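Side-chain contacts in 3-keto-5-aminohexanoate cleavage protein (Archaeoglobus fulgidus, PDB 3LOT), which probably cleaves 3-keto-5-aminohexanoate, a beta-keto acid, with the help of a bound zinc ion: residues D[12-17]-D[274-279]; D[179-184]-D[217-222]; D[201-204]-D[208-211]; D[242-247]-D[280-285]. All coordinates share one frame; numbering follows the deposited sequence. Where two conformers were deposited one is given.

Interaction 1 of 4, residues D[12-17]-D[274-279]; sequences CAITGA and KSNAEQ
N276 reaches from the first turn of helix 276-289 to the end of strand 7-13, where its ND2 donates to I14 O at 3.1 Å. The amide meets that carbonyl in its plane, on a lone pair (C=O...N angle 122°), while the oxygen lies slightly tilted out of the plane of the N276 amide. The other amide atom, OD1, accepts from L261 N, so both ends of the group are tied and its rotation is fixed. This suits asparagine: one short side chain serves a carbonyl and a backbone N-H at once.

Around the amide the packing is close. C12 SG lies 3.3 Å from N276 OD1, and I14 CD1 comes to 3.9 Å from N276 CG, the isoleucine crossing the asparagine at about a right angle.

Away from this buried side the segment 274-279 turns to solvent. There S275, in the N-cap position, accepts from E278 N through its OG (3.1 Å), E278 OE1 in turn accepts from the backbone N of K274, and the lysine side chain is exposed.

A13, between C12 and I14 in the chain, points its methyl away from the helix and toward zinc ligand E262, about 3 Å between nearest side-chain atoms. The arrangement is that of a TIM barrel, whose metal site sits at the C-terminal ends of the strands, here backed by a helix N-terminus.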
loop_
_atom_site.group_PDB
_atom_site.type_symbol
_atom_site.label_atom_id
_atom_site.label_comp_id
_atom_site.label_asym_id
_atom_site.label_seq_id
_atom_site.Cartn_x
_atom_site.Cartn_y
_atom_site.Cartn_z
ATOM N N CYS D 12 0.892 -27.679 10.811
ATOM C CA CYS D 12 2.283 -27.892 11.236
ATOM C C CYS D 12 3.099 -28.614 10.169
ATOM O O CYS D 12 2.775 -29.735 9.817
ATOM C CB CYS D 12 2.375 -28.598 12.583
ATOM S SG CYS D 12 4.068 -28.484 13.263
ATOM N N ALA D 13 4.113 -27.928 9.636
ATOM C CA ALA D 13 4.997 -28.473 8.591
ATOM C C ALA D 13 6.169 -29.212 9.246
ATOM O O ALA D 13 7.072 -28.605 9.804
ATOM C CB ALA D 13 5.472 -27.361 7.655
ATOM N N ILE D 14 6.144 -30.536 9.163
ATOM C CA ILE D 14 6.914 -31.370 10.085
ATOM C C ILE D 14 8.438 -31.419 9.824
ATOM O O ILE D 14 9.239 -31.416 10.789
ATOM C CB ILE D 14 6.363 -32.816 10.104
ATOM C CG1 ILE D 14 4.902 -32.848 10.598
ATOM C CG2 ILE D 14 7.283 -33.791 10.910
ATOM C CD1 ILE D 14 4.641 -32.260 12.017
ATOM N N THR D 15 8.849 -31.507 8.555
ATOM C CA THR D 15 10.261 -31.643 8.276
ATOM C C THR D 15 10.798 -30.975 7.005
ATOM O O THR D 15 11.934 -30.521 6.986
ATOM C CB THR D 15 10.752 -33.137 8.405
ATOM O OG1 THR D 15 12.197 -33.179 8.409
ATOM C CG2 THR D 15 10.233 -34.069 7.317
ATOM N N GLY D 16 10.021 -30.959 5.948
ATOM C CA GLY D 16 10.480 -30.309 4.735
ATOM C C GLY D 16 11.661 -30.960 4.061
ATOM O O GLY D 16 11.990 -32.160 4.301
ATOM N N ALA D 17 12.293 -30.141 3.221
ATOM C CA ALA D 17 13.414 -30.505 2.415
ATOM C C ALA D 17 14.540 -29.478 2.480
ATOM O O ALA D 17 15.594 -29.674 1.833
ATOM C CB ALA D 17 12.946 -30.689 0.973
ATOM N N LYS D 274 12.699 -27.763 20.307
ATOM C CA LYS D 274 12.913 -29.158 20.636
ATOM C C LYS D 274 11.954 -30.077 19.919
ATOM O O LYS D 274 12.180 -31.274 19.878
ATOM C CB LYS D 274 12.805 -29.386 22.151
ATOM C CG LYS D 274 14.096 -28.979 22.920
ATOM C CD LYS D 274 13.926 -29.263 24.444
ATOM C CE LYS D 274 15.219 -29.240 25.234
ATOM N NZ LYS D 274 16.178 -28.267 24.713
ATOM N N SER D 275 10.882 -29.523 19.366
ATOM C CA SER D 275 9.904 -30.313 18.602
ATOM C C SER D 275 8.968 -29.396 17.842
ATOM O O SER D 275 8.830 -28.207 18.135
ATOM C CB SER D 275 9.024 -31.153 19.534
ATOM O OG SER D 275 8.297 -30.250 20.371
ATOM N N ASN D 276 8.268 -30.002 16.910
ATOM C CA ASN D 276 7.185 -29.349 16.238
ATOM C C ASN D 276 6.119 -28.914 17.228
ATOM O O ASN D 276 5.613 -27.783 17.134
ATOM C CB ASN D 276 6.613 -30.305 15.178
ATOM C CG ASN D 276 7.416 -30.259 13.896
ATOM O OD1 ASN D 276 7.270 -29.323 13.095
ATOM N ND2 ASN D 276 8.285 -31.234 13.710
ATOM N N ALA D 277 5.822 -29.782 18.207
ATOM C CA ALA D 277 4.766 -29.513 19.163
ATOM C C ALA D 277 5.037 -28.217 19.898
ATOM O O ALA D 277 4.132 -27.492 20.174
ATOM C CB ALA D 277 4.587 -30.688 20.142
ATOM N N GLU D 278 6.294 -27.914 20.198
ATOM C CA GLU D 278 6.617 -26.689 20.906
ATOM C C GLU D 278 6.184 -25.389 20.192
ATOM O O GLU D 278 5.722 -24.439 20.818
ATOM C CB GLU D 278 8.126 -26.644 21.183
ATOM C CG GLU D 278 8.504 -25.726 22.269
ATOM C CD GLU D 278 10.030 -25.535 22.401
ATOM O OE1 GLU D 278 10.801 -26.002 21.541
ATOM O OE2 GLU D 278 10.448 -24.889 23.375
ATOM N N GLN D 279 6.381 -25.356 18.881
ATOM C CA GLN D 279 5.966 -24.237 18.044
ATOM C C GLN D 279 4.443 -24.208 17.899
ATOM O O GLN D 279 3.830 -23.141 17.919
ATOM C CB GLN D 279 6.615 -24.363 16.662
ATOM C CG GLN D 279 8.109 -24.069 16.633
ATOM C CD GLN D 279 8.744 -24.343 15.261
ATOM O OE1 GLN D 279 8.095 -24.885 14.365
ATOM N NE2 GLN D 279 9.994 -23.943 15.093
#

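Interaction 2 of 4, residues D[179-184]-D[217-222]; sequences GQIYNT and LFMKQT
F218 O is gripped twice by T222, the threonine whose methyl meets I181 and Y182 of the facing helix: T222 OG1 donates at 2.7 Å and T222 N at 2.9 Å, from opposite faces of the carbonyl plane. With its chi1 of -58°, T222 turns OG1 back over its own helix and swings CG2 the other way, anti to the backbone N. Threonine thus spends its polar branch at home and offers a methyl to the neighbour.

That methyl lies 3.9 Å from I181 CG2 and 4.0 Å from Y182 CE2, approaching the tyrosine ring obliquely. The longer branch of I181 pushes further in: CD1 lies 3.1 Å from M219 O, a tight approach, and 3.8 Å from SE of the selenomethionine M219, whose bent chain folds beside it. The Y182 hydroxyl reaches past the contact to R225, and F218 stacks on F218 of the second subunit.

The segments 179-184 and 217-222 run nearly parallel, at 16°, in helices 178-189 and 213-226, successive helices of the barrel's outer layer. No hydrogen bond joins the two segments, so shape and the burial of hydrocarbon and selenium, rather than polar pairing, hold them together.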
loop_
_atom_site.group_PDB
_atom_site.type_symbol
_atom_site.label_atom_id
_atom_site.label_comp_id
_atom_site.label_asym_id
_atom_site.label_seq_id
_atom_site.Cartn_x
_atom_site.Cartn_y
_atom_site.Cartn_z
ATOM N N GLY D 179 3.910 -12.348 -8.598
ATOM C CA GLY D 179 3.684 -12.943 -9.920
ATOM C C GLY D 179 2.982 -14.284 -9.867
ATOM O O GLY D 179 2.288 -14.687 -10.795
ATOM N N GLN D 180 3.226 -15.012 -8.790
ATOM C CA GLN D 180 2.613 -16.335 -8.575
ATOM C C GLN D 180 1.136 -16.258 -8.157
ATOM O O GLN D 180 0.335 -17.174 -8.436
ATOM C CB GLN D 180 3.435 -17.129 -7.539
ATOM C CG GLN D 180 4.872 -17.423 -8.039
ATOM C CD GLN D 180 5.617 -18.465 -7.229
ATOM O OE1 GLN D 180 5.111 -19.016 -6.247
ATOM N NE2 GLN D 180 6.849 -18.738 -7.639
ATOM N N ILE D 181 0.751 -15.154 -7.525
ATOM C CA ILE D 181 -0.680 -14.892 -7.322
ATOM C C ILE D 181 -1.330 -14.565 -8.677
ATOM O O ILE D 181 -2.416 -15.032 -9.002
ATOM C CB ILE D 181 -0.921 -13.779 -6.318
ATOM C CG1 ILE D 181 -0.156 -14.093 -4.992
ATOM C CG2 ILE D 181 -2.423 -13.587 -6.139
ATOM C CD1 ILE D 181 -0.520 -13.180 -3.782
ATOM N N TYR D 182 -0.634 -13.781 -9.480
ATOM C CA TYR D 182 -1.038 -13.520 -10.854
ATOM C C TYR D 182 -1.176 -14.823 -11.618
ATOM O O TYR D 182 -2.172 -14.996 -12.328
ATOM C CB TYR D 182 -0.098 -12.556 -11.569
ATOM C CG TYR D 182 -0.499 -11.076 -11.416
ATOM C CD1 TYR D 182 -1.474 -10.486 -12.270
ATOM C CD2 TYR D 182 0.033 -10.309 -10.427
ATOM C CE1 TYR D 182 -1.863 -9.171 -12.132
ATOM C CE2 TYR D 182 -0.353 -8.999 -10.263
ATOM C CZ TYR D 182 -1.276 -8.414 -11.135
ATOM O OH TYR D 182 -1.614 -7.086 -10.989
ATOM N N ASN D 183 -0.173 -15.710 -11.480
ATOM C CA ASN D 183 -0.263 -17.032 -12.111
ATOM C C ASN D 183 -1.532 -17.778 -11.620
ATOM O O ASN D 183 -2.263 -18.394 -12.429
ATOM C CB ASN D 183 0.969 -17.907 -11.857
ATOM C CG ASN D 183 2.278 -17.361 -12.474
ATOM O OD1 ASN D 183 2.286 -16.362 -13.216
ATOM N ND2 ASN D 183 3.418 -18.019 -12.117
ATOM N N THR D 184 -1.769 -17.727 -10.298
ATOM C CA THR D 184 -2.940 -18.359 -9.698
ATOM C C THR D 184 -4.275 -17.847 -10.275
ATOM O O THR D 184 -5.161 -18.659 -10.635
ATOM C CB THR D 184 -2.884 -18.252 -8.179
ATOM O OG1 THR D 184 -1.673 -18.888 -7.724
ATOM C CG2 THR D 184 -4.141 -18.861 -7.534
ATOM N N LEU D 217 1.068 -7.943 3.428
ATOM C CA LEU D 217 -0.154 -7.210 3.104
ATOM C C LEU D 217 -0.399 -7.172 1.606
ATOM O O LEU D 217 -1.545 -7.404 1.146
ATOM C CB LEU D 217 -0.139 -5.813 3.695
ATOM C CG LEU D 217 -1.479 -5.075 3.578
ATOM C CD1 LEU D 217 -2.648 -5.780 4.378
ATOM C CD2 LEU D 217 -1.253 -3.649 4.042
ATOM N N PHE D 218 0.675 -6.912 0.853
ATOM C CA PHE D 218 0.562 -6.792 -0.594
ATOM C C PHE D 218 0.160 -8.128 -1.254
ATOM O O PHE D 218 -0.634 -8.117 -2.186
ATOM C CB PHE D 218 1.820 -6.170 -1.212
ATOM C CG PHE D 218 1.587 -5.624 -2.578
ATOM C CD1 PHE D 218 0.902 -4.441 -2.749
ATOM C CD2 PHE D 218 1.983 -6.327 -3.697
ATOM C CE1 PHE D 218 0.645 -3.944 -4.011
ATOM C CE2 PHE D 218 1.702 -5.849 -4.970
ATOM C CZ PHE D 218 1.045 -4.658 -5.127
HETATM N N MSE D 219 0.667 -9.265 -0.747
HETATM C CA MSE D 219 0.299 -10.577 -1.250
HETATM C C MSE D 219 -1.204 -10.754 -1.087
HETATM O O MSE D 219 -1.897 -11.073 -2.042
HETATM C CB MSE D 219 1.051 -11.714 -0.516
HETATM C CG MSE D 219 2.539 -11.795 -0.769
HETATM SE SE MSE D 219 2.978 -12.758 -2.391
HETATM C CE MSE D 219 2.892 -14.620 -1.741
ATOM N N LYS D 220 -1.714 -10.517 0.114
ATOM C CA LYS D 220 -3.114 -10.791 0.398
ATOM C C LYS D 220 -4.003 -9.867 -0.423
ATOM O O LYS D 220 -4.998 -10.307 -0.985
ATOM C CB LYS D 220 -3.403 -10.685 1.919
ATOM C CG LYS D 220 -4.874 -11.005 2.315
ATOM C CD LYS D 220 -5.737 -9.803 2.429
ATOM C CE LYS D 220 -7.147 -10.178 2.985
ATOM N NZ LYS D 220 -8.000 -8.983 3.171
ATOM N N GLN D 221 -3.645 -8.591 -0.480
ATOM C CA GLN D 221 -4.404 -7.600 -1.280
ATOM C C GLN D 221 -4.387 -7.934 -2.770
ATOM O O GLN D 221 -5.376 -7.711 -3.477
ATOM C CB GLN D 221 -3.855 -6.200 -1.069
ATOM C CG GLN D 221 -4.099 -5.651 0.303
ATOM C CD GLN D 221 -3.390 -4.301 0.501
ATOM O OE1 GLN D 221 -2.401 -4.009 -0.185
ATOM N NE2 GLN D 221 -3.881 -3.477 1.475
ATOM N N THR D 222 -3.280 -8.499 -3.256
ATOM C CA THR D 222 -3.234 -8.934 -4.660
ATOM C C THR D 222 -4.232 -10.067 -4.903
ATOM O O THR D 222 -4.959 -10.069 -5.898
ATOM C CB THR D 222 -1.800 -9.346 -5.092
ATOM O OG1 THR D 222 -0.926 -8.239 -4.888
ATOM C CG2 THR D 222 -1.754 -9.793 -6.563
#

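Interaction 3 of 4, residues D[201-204]-D[208-211]; sequences FIHG and GIGT
A chi1 of -72° sets the H203 ring anti to its own carbonyl carbon, and chi2 turns its ND1 edge toward G210; a different rotation about the CA-CB bond of I209 places CG2 between the backbone N and the carbonyl carbon, against the same ring. H203 and I209 consequently lie side by side, pointing the same way. H203 ND1 donates to G210 O at 2.8 Å, with the oxygen in the ring plane and met nearly along its C=O direction. Over one face of the ring sits I209 CG2, 4.1 Å from the centroid, a CH-pi contact. A flat ring with a donor at its edge suits this place, since edge and face are used together, and M219 and V216 also pack on the H203 side chain.

A second bond, G204 N to I209 O at 2.9 Å, ties the backbones. A water donates to both I202 O and I209 O, at 2.8 Å each, so I209 O is served by an amide and a water, and the water links I202 O of the strand to the loop. Lacking a side chain and adopting a phi of 109°, G204 lets T211 CG2 come to 3.7 Å from its CA. G210 contributes its carbonyl, whereas I209 extends to I178 of the second subunit.

Together these bonds fold the chain back just after strand 197-203. This is a beta-alpha loop at the C-terminal end of a TIM-barrel strand, leading into helix 213-226; the side chain of I202 lies, at its nearest atom, about 7 Å from the zinc ion.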
loop_
_atom_site.group_PDB
_atom_site.type_symbol
_atom_site.label_atom_id
_atom_site.label_comp_id
_atom_site.label_asym_id
_atom_site.label_seq_id
_atom_site.Cartn_x
_atom_site.Cartn_y
_atom_site.Cartn_z
ATOM N N PHE D 201 0.775 -18.283 1.400
ATOM C CA PHE D 201 1.724 -17.252 1.074
ATOM C C PHE D 201 3.002 -17.607 1.827
ATOM O O PHE D 201 2.933 -17.817 3.041
ATOM C CB PHE D 201 1.203 -15.911 1.547
ATOM C CG PHE D 201 -0.128 -15.497 0.947
ATOM C CD1 PHE D 201 -0.462 -15.791 -0.348
ATOM C CD2 PHE D 201 -1.007 -14.710 1.687
ATOM C CE1 PHE D 201 -1.658 -15.331 -0.887
ATOM C CE2 PHE D 201 -2.206 -14.273 1.137
ATOM C CZ PHE D 201 -2.527 -14.599 -0.138
ATOM N N ILE D 202 4.125 -17.749 1.115
ATOM C CA ILE D 202 5.401 -18.181 1.717
ATOM C C ILE D 202 6.434 -17.056 1.619
ATOM O O ILE D 202 6.805 -16.602 0.523
ATOM C CB ILE D 202 5.933 -19.458 1.086
ATOM C CG1 ILE D 202 4.818 -20.559 1.128
ATOM C CG2 ILE D 202 7.202 -19.944 1.822
ATOM C CD1 ILE D 202 5.300 -22.005 0.867
ATOM N N HIS D 203 6.895 -16.613 2.771
ATOM C CA HIS D 203 7.727 -15.406 2.872
ATOM C C HIS D 203 9.106 -15.751 3.367
ATOM O O HIS D 203 9.248 -16.431 4.385
ATOM C CB HIS D 203 7.029 -14.390 3.809
ATOM C CG HIS D 203 5.814 -13.749 3.189
ATOM N ND1 HIS D 203 5.842 -12.496 2.607
ATOM C CD2 HIS D 203 4.548 -14.207 3.028
ATOM C CE1 HIS D 203 4.644 -12.203 2.134
ATOM N NE2 HIS D 203 3.842 -13.235 2.357
ATOM N N GLY D 204 10.112 -15.258 2.661
ATOM C CA GLY D 204 11.483 -15.288 3.115
ATOM C C GLY D 204 12.396 -16.243 2.366
ATOM O O GLY D 204 13.485 -16.506 2.820
ATOM N N GLY D 208 12.294 -15.691 -3.702
ATOM C CA GLY D 208 10.933 -15.234 -3.530
ATOM C C GLY D 208 10.815 -13.937 -2.799
ATOM O O GLY D 208 11.813 -13.241 -2.564
ATOM N N ILE D 209 9.571 -13.589 -2.461
ATOM C CA ILE D 209 9.297 -12.373 -1.695
ATOM C C ILE D 209 9.790 -12.485 -0.244
ATOM O O ILE D 209 9.846 -13.577 0.306
ATOM C CB ILE D 209 7.797 -12.038 -1.743
ATOM C CG1 ILE D 209 7.585 -10.619 -1.274
ATOM C CG2 ILE D 209 6.936 -13.047 -0.918
ATOM C CD1 ILE D 209 6.228 -9.970 -1.701
ATOM N N GLY D 210 10.188 -11.344 0.341
ATOM C CA GLY D 210 10.704 -11.266 1.693
ATOM C C GLY D 210 9.679 -11.320 2.807
ATOM O O GLY D 210 8.538 -11.735 2.621
ATOM N N THR D 211 10.115 -10.907 3.970
ATOM C CA THR D 211 9.338 -11.036 5.185
ATOM C C THR D 211 8.851 -9.716 5.782
ATOM O O THR D 211 8.480 -9.707 6.974
ATOM C CB THR D 211 10.186 -11.723 6.266
ATOM O OG1 THR D 211 11.421 -11.041 6.322
ATOM C CG2 THR D 211 10.453 -13.195 5.948
HETATM O O HOH W 1 9.415 -16.268 -0.323
#

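Interaction 4 of 4, residues D[242-247]-D[280-285]; sequences FQMPLG and VEKMVR
Apolar contact dominates here, and selenium is at its middle: M244 SE meets M283 SE at 4.1 Å, both residues being selenomethionines. M244 sets off toward the facing helix and bends at chi2, while M283 starts off to the side and, bent at chi2 and chi3, curls back to it. Long unbranched chains suit such a gap, since the axes of the segments approach no nearer than 11.0 Å and flexible chains from both helices must fill what lies between.

The methylene part of K282 gives the second apolar patch. M244 CE touches K282 CD at 4.0 Å and M244 CG comes equally close to K282 CE, the two chains meeting at a slant. With CG anti to the backbone N (chi1 -179°), the lysine runs extended past the selenomethionine and bends only at its last torsion.

Polar and charged groups are handled outside the pair of segments. K282 NZ forms a salt bridge with E289 of the third subunit, a glutamate that also pairs with R285 NE; the lysine is thus hydrocarbon toward M244 and cation toward the subunit interface. No hydrogen bond crosses between the segments.

Backbone takes part at G247, whose carbonyl oxygen lies 4.1 Å from M283 CE; with no side chain there, the end of M283 can approach the helix itself.

The segments 243-247 and 280-285 run in roughly the same sense, at 31°, in helices 243-252 and 276-289, neighbours in the barrel's outer layer. Strand 256-259 lies between them in the chain, and its V257 and V259 pack on M283 from the barrel side.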
loop_
_atom_site.group_PDB
_atom_site.type_symbol
_atom_site.label_atom_id
_atom_site.label_comp_id
_atom_site.label_asym_id
_atom_site.label_seq_id
_atom_site.Cartn_x
_atom_site.Cartn_y
_atom_site.Cartn_z
ATOM N N PHE D 242 10.929 -15.244 11.418
ATOM C CA PHE D 242 9.716 -14.509 11.082
ATOM C C PHE D 242 8.480 -15.366 11.213
ATOM O O PHE D 242 7.363 -14.885 10.998
ATOM C CB PHE D 242 9.825 -13.908 9.654
ATOM C CG PHE D 242 10.933 -12.910 9.549
ATOM C CD1 PHE D 242 10.776 -11.651 10.036
ATOM C CD2 PHE D 242 12.163 -13.285 9.071
ATOM C CE1 PHE D 242 11.814 -10.755 9.965
ATOM C CE2 PHE D 242 13.186 -12.395 8.998
ATOM C CZ PHE D 242 13.013 -11.130 9.468
ATOM N N GLN D 243 8.679 -16.622 11.617
ATOM C CA GLN D 243 7.607 -17.604 11.745
ATOM C C GLN D 243 6.496 -17.104 12.673
ATOM O O GLN D 243 5.328 -17.107 12.295
ATOM C CB GLN D 243 8.146 -18.952 12.240
ATOM C CG GLN D 243 7.061 -20.031 12.433
ATOM C CD GLN D 243 7.649 -21.394 12.771
ATOM O OE1 GLN D 243 7.734 -22.278 11.915
ATOM N NE2 GLN D 243 8.135 -21.526 13.974
HETATM N N MSE D 244 6.856 -16.683 13.879
HETATM C CA MSE D 244 5.820 -16.308 14.863
HETATM C C MSE D 244 5.249 -14.901 14.601
HETATM O O MSE D 244 4.027 -14.715 14.625
HETATM C CB MSE D 244 6.315 -16.502 16.290
HETATM C CG MSE D 244 6.626 -17.947 16.682
HETATM SE SE MSE D 244 5.061 -19.079 16.668
HETATM C CE MSE D 244 6.004 -20.818 16.758
ATOM N N PRO D 245 6.108 -13.895 14.336
ATOM C CA PRO D 245 5.606 -12.533 14.068
ATOM C C PRO D 245 4.668 -12.463 12.840
ATOM O O PRO D 245 3.512 -11.937 12.920
ATOM C CB PRO D 245 6.892 -11.717 13.817
ATOM C CG PRO D 245 7.923 -12.440 14.514
ATOM C CD PRO D 245 7.575 -13.919 14.380
ATOM N N LEU D 246 5.112 -13.036 11.731
ATOM C CA LEU D 246 4.291 -12.994 10.527
ATOM C C LEU D 246 3.091 -13.945 10.647
ATOM O O LEU D 246 2.005 -13.658 10.148
ATOM C CB LEU D 246 5.129 -13.289 9.280
ATOM C CG LEU D 246 6.303 -12.357 9.067
ATOM C CD1 LEU D 246 6.926 -12.586 7.689
ATOM C CD2 LEU D 246 5.827 -10.916 9.196
ATOM N N GLY D 247 3.267 -15.068 11.324
ATOM C CA GLY D 247 2.114 -15.914 11.574
ATOM C C GLY D 247 1.017 -15.227 12.383
ATOM O O GLY D 247 -0.162 -15.382 12.093
ATOM N N VAL D 280 3.826 -25.369 17.726
ATOM C CA VAL D 280 2.357 -25.424 17.685
ATOM C C VAL D 280 1.732 -24.893 18.982
ATOM O O VAL D 280 0.830 -24.084 18.932
ATOM C CB VAL D 280 1.828 -26.826 17.378
ATOM C CG1 VAL D 280 0.287 -26.856 17.490
ATOM C CG2 VAL D 280 2.309 -27.265 16.013
ATOM N N GLU D 281 2.238 -25.331 20.146
ATOM C CA GLU D 281 1.735 -24.843 21.439
ATOM C C GLU D 281 1.843 -23.330 21.559
ATOM O O GLU D 281 0.918 -22.690 22.033
ATOM C CB GLU D 281 2.467 -25.500 22.604
ATOM C CG GLU D 281 2.219 -26.971 22.631
ATOM C CD GLU D 281 3.177 -27.790 23.512
ATOM O OE1 GLU D 281 4.217 -27.294 24.001
ATOM O OE2 GLU D 281 2.837 -28.968 23.731
ATOM N N LYS D 282 2.969 -22.782 21.123
ATOM C CA LYS D 282 3.185 -21.310 21.124
ATOM C C LYS D 282 2.175 -20.558 20.255
ATOM O O LYS D 282 1.572 -19.560 20.687
ATOM C CB LYS D 282 4.594 -20.992 20.655
ATOM C CG LYS D 282 4.949 -19.500 20.639
ATOM C CD LYS D 282 6.451 -19.365 20.430
ATOM C CE LYS D 282 6.947 -17.978 20.696
ATOM N NZ LYS D 282 6.932 -17.741 22.147
HETATM N N MSE D 283 1.966 -21.053 19.042
HETATM C CA MSE D 283 1.114 -20.348 18.118
HETATM C C MSE D 283 -0.321 -20.452 18.631
HETATM O O MSE D 283 -1.068 -19.480 18.537
HETATM C CB MSE D 283 1.250 -20.905 16.701
HETATM C CG MSE D 283 0.475 -20.111 15.644
HETATM SE SE MSE D 283 1.186 -18.266 15.467
HETATM C CE MSE D 283 -0.416 -17.508 15.635
ATOM N N VAL D 284 -0.687 -21.593 19.224
ATOM C CA VAL D 284 -2.034 -21.780 19.833
ATOM C C VAL D 284 -2.263 -20.838 21.009
ATOM O O VAL D 284 -3.340 -20.248 21.131
ATOM C CB VAL D 284 -2.331 -23.252 20.210
ATOM C CG1 VAL D 284 -3.645 -23.389 21.027
ATOM C CG2 VAL D 284 -2.411 -24.145 18.908
ATOM N N ARG D 285 -1.234 -20.627 21.832
ATOM C CA ARG D 285 -1.332 -19.623 22.883
ATOM C C ARG D 285 -1.633 -18.238 22.310
ATOM O O ARG D 285 -2.477 -17.526 22.857
ATOM C CB ARG D 285 -0.057 -19.595 23.720
ATOM C CG ARG D 285 0.059 -20.792 24.671
ATOM C CD ARG D 285 1.099 -20.539 25.740
ATOM N NE ARG D 285 2.437 -20.372 25.184
ATOM C CZ ARG D 285 3.294 -21.362 24.909
ATOM N NH1 ARG D 285 2.989 -22.634 25.117
ATOM N NH2 ARG D 285 4.480 -21.077 24.407
#

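All four contacts are buried, but at different depths of the barrel. Interactions 1 and 3 join strand ends to what follows or faces them near the zinc, and rely on hydrogen bonds to backbone carbonyls. Interactions 2 and 4 join neighbouring helices of the outer layer and depend on apolar side chains, the polar ends being satisfied in their own helix, by R225 or, for K282, by the third subunit; both touch that subunit. Helix 276-289 serves interactions 1 and 4, which meet where Q279 packs on Q243. Interactions 2 and 3 touch, their elements being consecutive in the chain, M219 packing on H203 and F201. Interactions 1 and 2 lie on opposite sides of the chain's centre, about 27 Å apart between centres.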